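Local atomic coordinates of envelope glycoprotein (Thogoto virus, PDB entry 5XEA), a protein that probably attaches the virus to a host-cell receptor and later induces fusion of the virion with the host membrane, as a fusogen related to baculovirus gp64. Residues R125-N128 with H134-N137; S205-P210 with A402-S407. All coordinates share one frame; numbering follows the deposited sequence.

Contact 1: R125-N128 with H134-N137; sequences RDAN and HMCN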
loop_
_atom_site.group_PDB
_atom_site.type_symbol
_atom_site.label_atom_id
_atom_site.label_comp_id
_atom_site.label_asym_id
_atom_site.label_seq_id
_atom_site.Cartn_x
_atom_site.Cartn_y
_atom_site.Cartn_z
ATOM N N ARG B 125 39.791 -10.739 17.174
ATOM C CA ARG B 125 40.744 -11.147 18.208
ATOM C C ARG B 125 41.897 -10.153 18.249
ATOM O O ARG B 125 42.408 -9.752 17.197
ATOM C CB ARG B 125 41.267 -12.568 17.935
ATOM C CG ARG B 125 42.156 -13.151 19.029
ATOM C CD ARG B 125 42.365 -14.659 18.828
ATOM N NE ARG B 125 43.302 -15.212 19.808
ATOM C CZ ARG B 125 42.943 -15.756 20.966
ATOM N NH1 ARG B 125 41.658 -15.828 21.299
ATOM N NH2 ARG B 125 43.864 -16.235 21.794
ATOM N N ASP B 126 42.298 -9.736 19.451
ATOM C CA ASP B 126 43.468 -8.859 19.591
ATOM C C ASP B 126 44.347 -9.291 20.767
ATOM O O ASP B 126 44.794 -8.479 21.581
ATOM C CB ASP B 126 43.060 -7.391 19.713
ATOM C CG ASP B 126 42.136 -7.119 20.886
ATOM O OD1 ASP B 126 41.947 -8.012 21.746
ATOM O OD2 ASP B 126 41.607 -5.984 20.945
ATOM N N ALA B 127 44.635 -10.586 20.834
ATOM C CA ALA B 127 45.477 -11.118 21.900
ATOM C C ALA B 127 46.880 -10.515 21.854
ATOM O O ALA B 127 47.390 -10.136 20.790
ATOM C CB ALA B 127 45.550 -12.640 21.797
ATOM N N ASN B 128 47.509 -10.430 23.035
ATOM C CA ASN B 128 48.806 -9.787 23.238
ATOM C C ASN B 128 49.482 -10.437 24.440
ATOM O O ASN B 128 49.913 -9.732 25.350
ATOM C CB ASN B 128 48.605 -8.282 23.484
ATOM C CG ASN B 128 49.890 -7.457 23.353
ATOM O OD1 ASN B 128 50.872 -7.879 22.739
ATOM N ND2 ASN B 128 49.855 -6.241 23.903
ATOM N N HIS B 134 55.783 -8.947 19.869
ATOM C CA HIS B 134 54.630 -8.488 19.114
ATOM C C HIS B 134 53.699 -9.657 18.819
ATOM O O HIS B 134 54.132 -10.814 18.725
ATOM C CB HIS B 134 55.065 -7.853 17.804
ATOM C CG HIS B 134 55.918 -6.645 17.980
ATOM N ND1 HIS B 134 55.423 -5.367 17.874
ATOM C CD2 HIS B 134 57.235 -6.518 18.267
ATOM C CE1 HIS B 134 56.398 -4.501 18.084
ATOM N NE2 HIS B 134 57.508 -5.173 18.318
ATOM N N MET B 135 52.412 -9.354 18.665
ATOM C CA MET B 135 51.473 -10.408 18.326
ATOM C C MET B 135 50.504 -9.895 17.271
ATOM O O MET B 135 50.046 -8.753 17.334
ATOM C CB MET B 135 50.742 -10.920 19.570
ATOM C CG MET B 135 49.976 -12.222 19.301
ATOM S SD MET B 135 49.380 -13.024 20.787
ATOM C CE MET B 135 50.889 -13.829 21.329
ATOM N N CYS B 136 50.236 -10.745 16.283
ATOM C CA CYS B 136 49.506 -10.399 15.075
ATOM C C CYS B 136 48.275 -11.292 14.972
ATOM O O CYS B 136 48.369 -12.516 15.111
ATOM C CB CYS B 136 50.405 -10.562 13.838
ATOM S SG CYS B 136 49.609 -10.383 12.213
ATOM N N ASN B 137 47.118 -10.678 14.768
ATOM C CA ASN B 137 45.914 -11.433 14.438
ATOM C C ASN B 137 45.314 -10.831 13.185
ATOM O O ASN B 137 45.099 -9.613 13.121
ATOM C CB ASN B 137 44.898 -11.423 15.589
ATOM C CG ASN B 137 45.135 -12.543 16.585
ATOM O OD1 ASN B 137 44.830 -13.705 16.310
ATOM N ND2 ASN B 137 45.681 -12.200 17.754
HETATM O O HOH W 1 46.858 -9.542 18.261
#
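M135 and N137 point from one face of strand 133-156 toward the loop just before it, which carries R125 and A127, an arrangement that pads an antiparallel beta-sheet with an irregular stretch rather than adding a strand. The alternation of a beta-strand explains the pairing: C136, between them, faces away and forms its disulfide with C106, while the backbone of 134-137 bonds to strands 40-56 and 95-99.

The nonpolar part is mostly side chain against backbone. M135 has CG anti to the backbone N (chi1 -168°) and stays extended as far as SD, which lies 3.5 Å from A127 O and 4.0 Å from A127 CB; only the terminal methyl bends off. N137 CB likewise lies 3.4 Å from R125 O, which is hydrogen-bonded to W50. The aliphatic part of R125 crosses the N137 amide, CD 3.7 Å from N137 OD1, with guanidinium and amide planes 76° apart.

The polar part centres on D97 of strand 95-99, which joins both residues through a salt bridge to R125 NH2 and a hydrogen bond from N137 ND2. The same ND2 donates to a water at 3.0 Å, and that water is hydrogen-bonded to A127 O at 2.7 Å.

Contact 2: S205-P210 with A402-S407; sequences SCFVDP and ALWYPS
Two first torsions aim the rings of F207 and W404 at each other over a wide backbone gap. In F207 chi1 is -72°, which places CG beside the backbone N and extends the phenyl ring off the strand. In W404 chi1 is 173°, which puts CG opposite the backbone N and the indole near the phenyl; the ring's own rotation about the next bond then presents a face to it. The two CA atoms remain 10.5 Å apart, and the two side chains span that distance.

The result is a T-shaped (edge-to-face) pair. The phenyl edge approaches the five-membered part of the indole, with ring planes at 83° and centroids 4.8 Å apart. CZ leads, at 3.5 Å from both W404 CG and W404 CD1, and CE2 follows at 3.8 Å from W404 NE1. Such an approach sets the weakly positive C-H rim of one ring against the electron-rich face of the other. Its footprint is small, as expected when an edge does the touching. On the opposite face of the indole, toward the rim, P406 N sits 3.7 Å above the plane, so the indole lies between F207 and the backbone two residues further along its own chain.

The pair is built into a trimer interface. F207 also meets the ring of F294 of the second subunit, whose S302 OG is hydrogen-bonded to W404 O; on the third subunit D307 is hydrogen-bonded to Y405 OH, and R300 NH1 to P406 O. The extended segment 402-407 thus runs between the long helices 282-327 of two neighbouring subunits, while strand 197-209, flanked by strands 24-35 and 221-226 of its own sheet, reaches it through F207.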
loop_
_atom_site.group_PDB
_atom_site.type_symbol
_atom_site.label_atom_id
_atom_site.label_comp_id
_atom_site.label_asym_id
_atom_site.label_seq_id
_atom_site.Cartn_x
_atom_site.Cartn_y
_atom_site.Cartn_z
ATOM N N SER B 205 -5.321 3.596 -25.706
ATOM C CA SER B 205 -6.599 4.132 -25.272
ATOM C C SER B 205 -6.402 5.021 -24.050
ATOM O O SER B 205 -5.780 4.615 -23.058
ATOM C CB SER B 205 -7.579 3.002 -24.967
ATOM O OG SER B 205 -7.052 2.107 -24.000
ATOM N N CYS B 206 -6.900 6.247 -24.147
ATOM C CA CYS B 206 -6.893 7.218 -23.065
ATOM C C CYS B 206 -8.273 7.849 -22.967
ATOM O O CYS B 206 -8.966 8.015 -23.976
ATOM C CB CYS B 206 -5.862 8.333 -23.294
ATOM S SG CYS B 206 -4.165 7.788 -23.527
ATOM N N PHE B 207 -8.667 8.203 -21.748
ATOM C CA PHE B 207 -9.819 9.063 -21.527
ATOM C C PHE B 207 -9.301 10.460 -21.227
ATOM O O PHE B 207 -8.478 10.640 -20.321
ATOM C CB PHE B 207 -10.697 8.527 -20.402
ATOM C CG PHE B 207 -11.456 7.293 -20.793
ATOM C CD1 PHE B 207 -12.567 7.377 -21.648
ATOM C CD2 PHE B 207 -11.051 6.054 -20.353
ATOM C CE1 PHE B 207 -13.258 6.243 -22.026
ATOM C CE2 PHE B 207 -11.736 4.914 -20.725
ATOM C CZ PHE B 207 -12.854 5.011 -21.576
ATOM N N VAL B 208 -9.726 11.436 -22.022
ATOM C CA VAL B 208 -9.236 12.800 -21.899
ATOM C C VAL B 208 -10.370 13.667 -21.388
ATOM O O VAL B 208 -11.458 13.699 -21.975
ATOM C CB VAL B 208 -8.665 13.341 -23.215
ATOM C CG1 VAL B 208 -8.333 14.807 -23.051
ATOM C CG2 VAL B 208 -7.412 12.568 -23.583
ATOM N N ASP B 209 -10.107 14.366 -20.294
ATOM C CA ASP B 209 -11.119 15.119 -19.557
ATOM C C ASP B 209 -10.708 16.580 -19.600
ATOM O O ASP B 209 -9.845 17.006 -18.813
ATOM C CB ASP B 209 -11.220 14.603 -18.120
ATOM C CG ASP B 209 -12.537 14.976 -17.439
ATOM O OD1 ASP B 209 -13.163 15.965 -17.879
ATOM O OD2 ASP B 209 -12.937 14.277 -16.460
ATOM N N PRO B 210 -11.254 17.373 -20.529
ATOM C CA PRO B 210 -10.907 18.801 -20.583
ATOM C C PRO B 210 -11.509 19.628 -19.458
ATOM O O PRO B 210 -11.072 20.772 -19.260
ATOM C CB PRO B 210 -11.461 19.243 -21.949
ATOM C CG PRO B 210 -12.583 18.302 -22.196
ATOM C CD PRO B 210 -12.162 16.979 -21.626
ATOM N N ALA B 402 -21.174 3.174 -28.777
ATOM C CA ALA B 402 -20.809 1.992 -28.016
ATOM C C ALA B 402 -20.391 2.392 -26.605
ATOM O O ALA B 402 -19.683 3.382 -26.410
ATOM C CB ALA B 402 -19.680 1.246 -28.719
ATOM N N LEU B 403 -20.903 1.672 -25.618
ATOM C CA LEU B 403 -20.460 1.884 -24.249
ATOM C C LEU B 403 -19.036 1.390 -24.081
ATOM O O LEU B 403 -18.651 0.361 -24.635
ATOM C CB LEU B 403 -21.349 1.135 -23.262
ATOM C CG LEU B 403 -22.701 1.720 -22.890
ATOM C CD1 LEU B 403 -23.342 0.818 -21.820
ATOM C CD2 LEU B 403 -22.470 3.128 -22.383
ATOM N N TRP B 404 -18.249 2.124 -23.313
ATOM C CA TRP B 404 -17.032 1.547 -22.769
ATOM C C TRP B 404 -17.402 0.756 -21.525
ATOM O O TRP B 404 -18.161 1.235 -20.678
ATOM C CB TRP B 404 -16.008 2.627 -22.450
ATOM C CG TRP B 404 -14.796 2.112 -21.743
ATOM C CD1 TRP B 404 -13.636 1.656 -22.311
ATOM C CD2 TRP B 404 -14.618 2.012 -20.326
ATOM N NE1 TRP B 404 -12.754 1.270 -21.333
ATOM C CE2 TRP B 404 -13.327 1.481 -20.106
ATOM C CE3 TRP B 404 -15.424 2.316 -19.224
ATOM C CZ2 TRP B 404 -12.820 1.258 -18.828
ATOM C CZ3 TRP B 404 -14.921 2.089 -17.950
ATOM C CH2 TRP B 404 -13.629 1.563 -17.766
ATOM N N TYR B 405 -16.907 -0.478 -21.448
ATOM C CA TYR B 405 -17.166 -1.408 -20.372
ATOM C C TYR B 405 -15.950 -1.470 -19.458
ATOM O O TYR B 405 -14.815 -1.564 -19.948
ATOM C CB TYR B 405 -17.454 -2.802 -20.919
ATOM C CG TYR B 405 -18.857 -3.018 -21.452
ATOM C CD1 TYR B 405 -19.753 -3.848 -20.792
ATOM C CD2 TYR B 405 -19.277 -2.411 -22.628
ATOM C CE1 TYR B 405 -21.035 -4.055 -21.290
ATOM C CE2 TYR B 405 -20.559 -2.612 -23.118
ATOM C CZ TYR B 405 -21.421 -3.432 -22.449
ATOM O OH TYR B 405 -22.685 -3.627 -22.958
ATOM N N PRO B 406 -16.131 -1.433 -18.147
ATOM C CA PRO B 406 -14.990 -1.611 -17.240
ATOM C C PRO B 406 -14.513 -3.054 -17.231
ATOM O O PRO B 406 -15.159 -3.972 -17.746
ATOM C CB PRO B 406 -15.546 -1.204 -15.878
ATOM C CG PRO B 406 -17.008 -1.482 -15.982
ATOM C CD PRO B 406 -17.385 -1.180 -17.419
ATOM N N SER B 407 -13.354 -3.243 -16.610
ATOM C CA SER B 407 -12.711 -4.543 -16.545
ATOM C C SER B 407 -11.766 -4.536 -15.351
ATOM O O SER B 407 -11.196 -3.501 -15.001
ATOM C CB SER B 407 -11.937 -4.858 -17.831
ATOM O OG SER B 407 -11.460 -6.189 -17.844
#

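Overall arrangement
From the N terminus, strand 40-56 and then strand 95-99 supply the sheet on which contact 1 forms. There, only five residues separate R125-N128 from H134-N137, so a short loop is closed, the chain folding back beside the strand it leads into. Contact 2 opens later and spans 191 residues, among them helix 282-327, before the loop ahead of helix 421-437 returns to strand 197-209. The contacts are therefore in series and neither nest nor cross. The centres of contact 1 and contact 2 lie about 75 Å apart, on opposite sides of the chain's centre. Both are made within one chain; no other subunit touches contact 1, whereas contact 2, joining the six-stranded sheet to a late segment, lies against two other subunits.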